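Local coordinates for protein TBC1 domain family member 22A (Homo sapiens, PDB 2QFZ) that probably acts as a GTPase-activating protein for Rab family GTPases through the all-helical TBC domain captured here, at residues Arg45-Gly50 / Tyr270-Asp275; Pro54-Thr59 / Cys262-Trp267. One frame throughout, in Å; residues are numbered along the deposited sequence.

Interaction 1: Arg45-Gly50 / Tyr270-Asp275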
# COMPACT_ATOMS: atom_id res chain seq x y z
N ARG A 45 0.42 -11.20 -14.95
CA ARG A 45 0.13 -10.52 -16.22
C ARG A 45 -1.34 -10.09 -16.31
O ARG A 45 -1.65 -9.04 -16.88
CB ARG A 45 0.53 -11.40 -17.41
CG ARG A 45 -0.00 -10.94 -18.74
N LEU A 46 -2.26 -10.88 -15.75
CA LEU A 46 -3.67 -10.48 -15.76
C LEU A 46 -3.96 -9.40 -14.70
O LEU A 46 -4.72 -8.50 -14.92
CB LEU A 46 -4.60 -11.66 -15.52
CG LEU A 46 -4.98 -12.56 -16.70
CD1 LEU A 46 -6.17 -13.40 -16.28
CD2 LEU A 46 -5.30 -11.78 -17.94
N SER A 47 -3.34 -9.53 -13.54
CA SER A 47 -3.59 -8.64 -12.39
C SER A 47 -3.09 -7.19 -12.62
O SER A 47 -3.56 -6.22 -11.97
CB SER A 47 -2.93 -9.25 -11.16
OG SER A 47 -3.55 -10.48 -10.80
N TRP A 48 -2.16 -7.03 -13.57
CA TRP A 48 -1.50 -5.74 -13.84
C TRP A 48 -2.56 -4.74 -14.20
O TRP A 48 -2.50 -3.62 -13.76
CB TRP A 48 -0.45 -5.86 -14.95
CG TRP A 48 0.59 -4.73 -14.98
CD1 TRP A 48 1.86 -4.78 -14.48
CD2 TRP A 48 0.41 -3.42 -15.52
NE1 TRP A 48 2.47 -3.58 -14.68
CE2 TRP A 48 1.61 -2.73 -15.31
CE3 TRP A 48 -0.66 -2.76 -16.13
CZ2 TRP A 48 1.79 -1.40 -15.71
CZ3 TRP A 48 -0.46 -1.41 -16.54
CH2 TRP A 48 0.74 -0.76 -16.31
N SER A 49 -3.55 -5.18 -14.96
CA SER A 49 -4.59 -4.32 -15.46
C SER A 49 -5.75 -4.20 -14.49
O SER A 49 -6.78 -3.66 -14.85
CB SER A 49 -5.02 -4.81 -16.85
OG SER A 49 -3.89 -4.92 -17.75
N GLY A 50 -5.56 -4.66 -13.25
CA GLY A 50 -6.58 -4.55 -12.19
C GLY A 50 -7.26 -5.90 -11.96
O GLY A 50 -7.41 -6.66 -12.89
N TYR A 270 1.09 -3.09 -8.20
CA TYR A 270 2.31 -3.29 -7.39
C TYR A 270 2.62 -4.76 -7.10
O TYR A 270 3.79 -5.16 -7.08
CB TYR A 270 2.32 -2.51 -6.07
CG TYR A 270 2.49 -1.00 -6.18
CD1 TYR A 270 2.73 -0.39 -7.40
CD2 TYR A 270 2.44 -0.20 -5.06
CE1 TYR A 270 2.89 0.98 -7.50
CE2 TYR A 270 2.59 1.18 -5.14
CZ TYR A 270 2.81 1.75 -6.37
OH TYR A 270 2.96 3.07 -6.50
N GLN A 271 1.60 -5.55 -6.84
CA GLN A 271 1.79 -6.98 -6.52
C GLN A 271 2.04 -7.85 -7.78
O GLN A 271 2.42 -8.99 -7.67
CB GLN A 271 0.58 -7.48 -5.72
CG GLN A 271 0.80 -7.36 -4.24
CD GLN A 271 -0.44 -7.38 -3.45
OE1 GLN A 271 -1.47 -6.90 -3.91
NE2 GLN A 271 -0.37 -7.90 -2.23
N SER A 272 1.80 -7.30 -8.97
CA SER A 272 2.01 -7.98 -10.24
C SER A 272 3.40 -7.74 -10.77
O SER A 272 3.90 -8.52 -11.57
CB SER A 272 1.04 -7.46 -11.26
OG SER A 272 -0.28 -7.73 -10.88
N GLU A 273 4.00 -6.64 -10.33
CA GLU A 273 5.30 -6.19 -10.80
C GLU A 273 6.41 -6.80 -9.99
O GLU A 273 6.26 -7.07 -8.79
CB GLU A 273 5.42 -4.65 -10.71
CG GLU A 273 4.80 -3.92 -11.86
CD GLU A 273 5.66 -3.98 -13.13
OE1 GLU A 273 6.86 -3.67 -13.07
OE2 GLU A 273 5.13 -4.33 -14.20
N PRO A 274 7.56 -7.04 -10.65
CA PRO A 274 8.72 -7.37 -9.87
C PRO A 274 9.14 -6.14 -9.05
O PRO A 274 9.21 -5.02 -9.59
CB PRO A 274 9.75 -7.80 -10.92
CG PRO A 274 9.32 -7.23 -12.17
CD PRO A 274 7.83 -7.03 -12.10
N ASP A 275 9.33 -6.35 -7.75
CA ASP A 275 9.66 -5.29 -6.79
C ASP A 275 8.75 -4.06 -6.91
O ASP A 275 9.24 -2.94 -6.97
CB ASP A 275 11.13 -4.87 -6.95
CG ASP A 275 12.11 -6.01 -6.69
OD1 ASP A 275 11.86 -6.80 -5.75
OD2 ASP A 275 13.12 -6.10 -7.42
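W48 reaches across to E273 with the polar edge of its indole, and NE1 donates to OE2 over 2.8 Å. The bond is bent, with an N-H...O angle of 137°. On the indole side it is well placed, since OE2 lies near the ring plane. On the glutamate side NE1 meets OE2 from the anti side and tilted out of the carboxylate plane; the planes of ring and carboxylate are 79° apart. The tryptophan side chain has CG anti to the backbone N (chi1 -161°), which carries the indole toward the loop. In the glutamate the first torsion sets CG 3.7 Å from W48 NE1, and the bend at the second turns the carboxylate to bring OE2 round to NE1. Y330 meets the indole edge-to-face and L326 adds a contact from the same helix, 319-335.

Closer to the backbone, the two serines pack without bonding each other. S272 OG touches S47 CB at 3.1 Å, and although it sits 3.4 Å from W48 N, the angle there is poor. Each hydroxyl is satisfied one turn back instead: S272 OG by D268 O, S47 OG by L43 O. S272 CB approaches W48 CD1 obliquely at 4.3 Å.

W48 itself sits inside a type I beta turn from S47 to G50, closed by G50 N to S47 O at 2.8 Å. G50 takes a backbone shape in which a side chain would run into the carbonyl O of S49. W48 O is also held, by T269 OG1. The whole is a helix-to-loop contact of the TBC fold: the C-terminal part of helix 40-47 and the turn that follows lie against the connection between helices 260-270 and 276-291.

Interaction 2: Pro54-Thr59 / Cys262-Trp267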
# COMPACT_ATOMS: atom_id res chain seq x y z
N PRO A 54 -14.44 -9.69 -6.71
CA PRO A 54 -14.72 -11.07 -6.24
C PRO A 54 -13.50 -11.99 -6.04
O PRO A 54 -13.49 -12.85 -5.14
CB PRO A 54 -15.64 -11.64 -7.35
CG PRO A 54 -16.35 -10.42 -7.86
CD PRO A 54 -15.27 -9.36 -7.89
N VAL A 55 -12.47 -11.83 -6.85
CA VAL A 55 -11.28 -12.65 -6.72
C VAL A 55 -10.07 -11.89 -6.15
O VAL A 55 -8.96 -12.45 -6.07
CB VAL A 55 -10.94 -13.31 -8.09
CG1 VAL A 55 -12.02 -14.31 -8.43
CG2 VAL A 55 -10.79 -12.26 -9.21
N ARG A 56 -10.26 -10.64 -5.70
CA ARG A 56 -9.13 -9.85 -5.24
C ARG A 56 -8.49 -10.40 -3.96
O ARG A 56 -7.30 -10.57 -3.93
CB ARG A 56 -9.44 -8.33 -5.14
CG ARG A 56 -8.27 -7.49 -4.75
CD ARG A 56 -8.65 -6.01 -4.58
NE ARG A 56 -8.57 -5.24 -5.82
CZ ARG A 56 -9.51 -4.44 -6.31
NH1 ARG A 56 -10.68 -4.31 -5.71
NH2 ARG A 56 -9.29 -3.78 -7.44
N PRO A 57 -9.29 -10.74 -2.93
CA PRO A 57 -8.67 -11.31 -1.75
C PRO A 57 -7.76 -12.52 -2.00
O PRO A 57 -6.63 -12.53 -1.51
CB PRO A 57 -9.89 -11.69 -0.87
CG PRO A 57 -10.95 -10.66 -1.33
CD PRO A 57 -10.75 -10.65 -2.79
N MET A 58 -8.24 -13.54 -2.70
CA MET A 58 -7.35 -14.72 -2.95
C MET A 58 -6.19 -14.38 -3.92
O MET A 58 -5.09 -14.94 -3.79
CB MET A 58 -8.17 -15.88 -3.50
CG MET A 58 -7.40 -17.19 -3.79
SD MET A 58 -6.38 -17.87 -2.45
CE MET A 58 -7.63 -18.20 -1.18
N THR A 59 -6.44 -13.55 -4.94
CA THR A 59 -5.36 -13.11 -5.83
C THR A 59 -4.22 -12.41 -5.05
O THR A 59 -3.07 -12.80 -5.18
CB THR A 59 -5.88 -12.25 -7.00
OG1 THR A 59 -6.88 -12.97 -7.72
CG2 THR A 59 -4.75 -11.88 -7.99
N CYS A 262 -8.45 4.16 -4.66
CA CYS A 262 -7.34 4.27 -5.61
C CYS A 262 -6.11 3.45 -5.18
O CYS A 262 -5.42 2.88 -6.02
CB CYS A 262 -6.98 5.75 -5.81
SG CYS A 262 -8.32 6.62 -6.62
N THR A 263 -5.80 3.45 -3.89
CA THR A 263 -4.62 2.72 -3.36
C THR A 263 -4.85 1.20 -3.64
O THR A 263 -3.95 0.48 -4.07
CB THR A 263 -4.44 2.99 -1.85
OG1 THR A 263 -4.07 4.38 -1.62
CG2 THR A 263 -3.37 2.02 -1.18
N ILE A 264 -6.09 0.73 -3.47
CA ILE A 264 -6.39 -0.69 -3.67
C ILE A 264 -6.10 -1.06 -5.12
O ILE A 264 -5.43 -2.03 -5.40
CB ILE A 264 -7.87 -1.04 -3.20
CG1 ILE A 264 -7.91 -1.01 -1.70
CG2 ILE A 264 -8.32 -2.41 -3.79
CD1 ILE A 264 -9.33 -1.04 -1.03
N ARG A 265 -6.55 -0.24 -6.06
CA ARG A 265 -6.28 -0.50 -7.45
C ARG A 265 -4.76 -0.49 -7.83
O ARG A 265 -4.25 -1.41 -8.52
CB ARG A 265 -7.09 0.48 -8.31
CG ARG A 265 -6.85 0.39 -9.77
CD ARG A 265 -7.01 -1.02 -10.38
NE ARG A 265 -6.56 -0.97 -11.74
CZ ARG A 265 -5.32 -1.20 -12.15
NH1 ARG A 265 -4.36 -1.60 -11.33
NH2 ARG A 265 -5.05 -1.05 -13.44
N LEU A 266 -4.09 0.56 -7.40
CA LEU A 266 -2.65 0.71 -7.47
C LEU A 266 -1.92 -0.54 -6.94
O LEU A 266 -0.97 -1.03 -7.59
CB LEU A 266 -2.26 1.95 -6.66
CG LEU A 266 -1.10 2.87 -7.06
CD1 LEU A 266 -1.30 3.56 -8.40
CD2 LEU A 266 -0.85 3.94 -5.91
N TRP A 267 -2.37 -1.08 -5.81
CA TRP A 267 -1.66 -2.25 -5.22
C TRP A 267 -1.88 -3.55 -6.00
O TRP A 267 -1.03 -4.43 -5.89
CB TRP A 267 -1.93 -2.43 -3.70
CG TRP A 267 -1.31 -1.37 -2.82
CD1 TRP A 267 -0.80 -0.16 -3.20
CD2 TRP A 267 -1.17 -1.42 -1.41
NE1 TRP A 267 -0.34 0.54 -2.10
CE2 TRP A 267 -0.57 -0.23 -0.99
CE3 TRP A 267 -1.46 -2.39 -0.45
CZ2 TRP A 267 -0.27 0.03 0.34
CZ3 TRP A 267 -1.17 -2.13 0.87
CH2 TRP A 267 -0.60 -0.95 1.26
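Two helical segments of the TBC fold face each other here at some distance, with R56 and I264 the nearest pair of residues at 9.7 Å between their CA atoms. Only side chains can bridge such a gap. V55 is the N-cap residue of helix 56-63, and its carbonyl O takes two bonds from T59, one from the backbone N at 3.0 Å and one from OG1 at 2.7 Å, the hydroxyl coming from above the carbonyl plane. The 262-267 segment is regular helix, as in W267 N to T263 O at 2.8 Å.

R56, the arginine of the Gly-Ile-Pro-x-x-x-Arg signature of TBC domains, does the reaching. Its CG and CD run fully extended from the backbone (chi1 -177°, chi2 -176°), and the chain then bends at the third torsion (-88°), which turns one face of the guanidinium to the I264 side chain. Beyond this pair, NE forms a salt bridge with D268, one turn further along helix 260-270, while V160 of helix 150-162 touches both R56 and I264. With an alanine here, D268 is likely to lose its charged mate and a gap would probably open beside the isoleucine methyl.

R265 takes a smaller share. The guanidinium of R56 comes obliquely to its backbone, NH2 lying 4.5 Å from R265 CA, while the R265 side chain heads off to T269 and to I322 and L326 of helix 319-335. The salt bridge to D268 would probably ease any effect of having two arginines near each other.

The contact itself comes down to one methyl over one flat cation: I264 CG2 covers a single face of the R56 guanidinium, displaced toward its rim, 3.4 Å from CZ and 3.5 Å from NE.

In the fold
Interaction 2 is nested inside the chain loop that interaction 1 closes, and their centres are about 10 Å apart on the same side of the chain's centre. Helices 40-47 and 56-63 follow each other in sequence; both meet helix 260-270 or the loop just after it, more than 200 residues later. The contacts also touch directly: S47 OG packs on T59 CG2 at 3.4 Å, and R265 spreads its guanidinium against the turn at S49 and G50. D268 serves both, its backbone O bonding S272 and its carboxylate R56. Together they fasten the N-terminal helices to a late helix of the TBC domain.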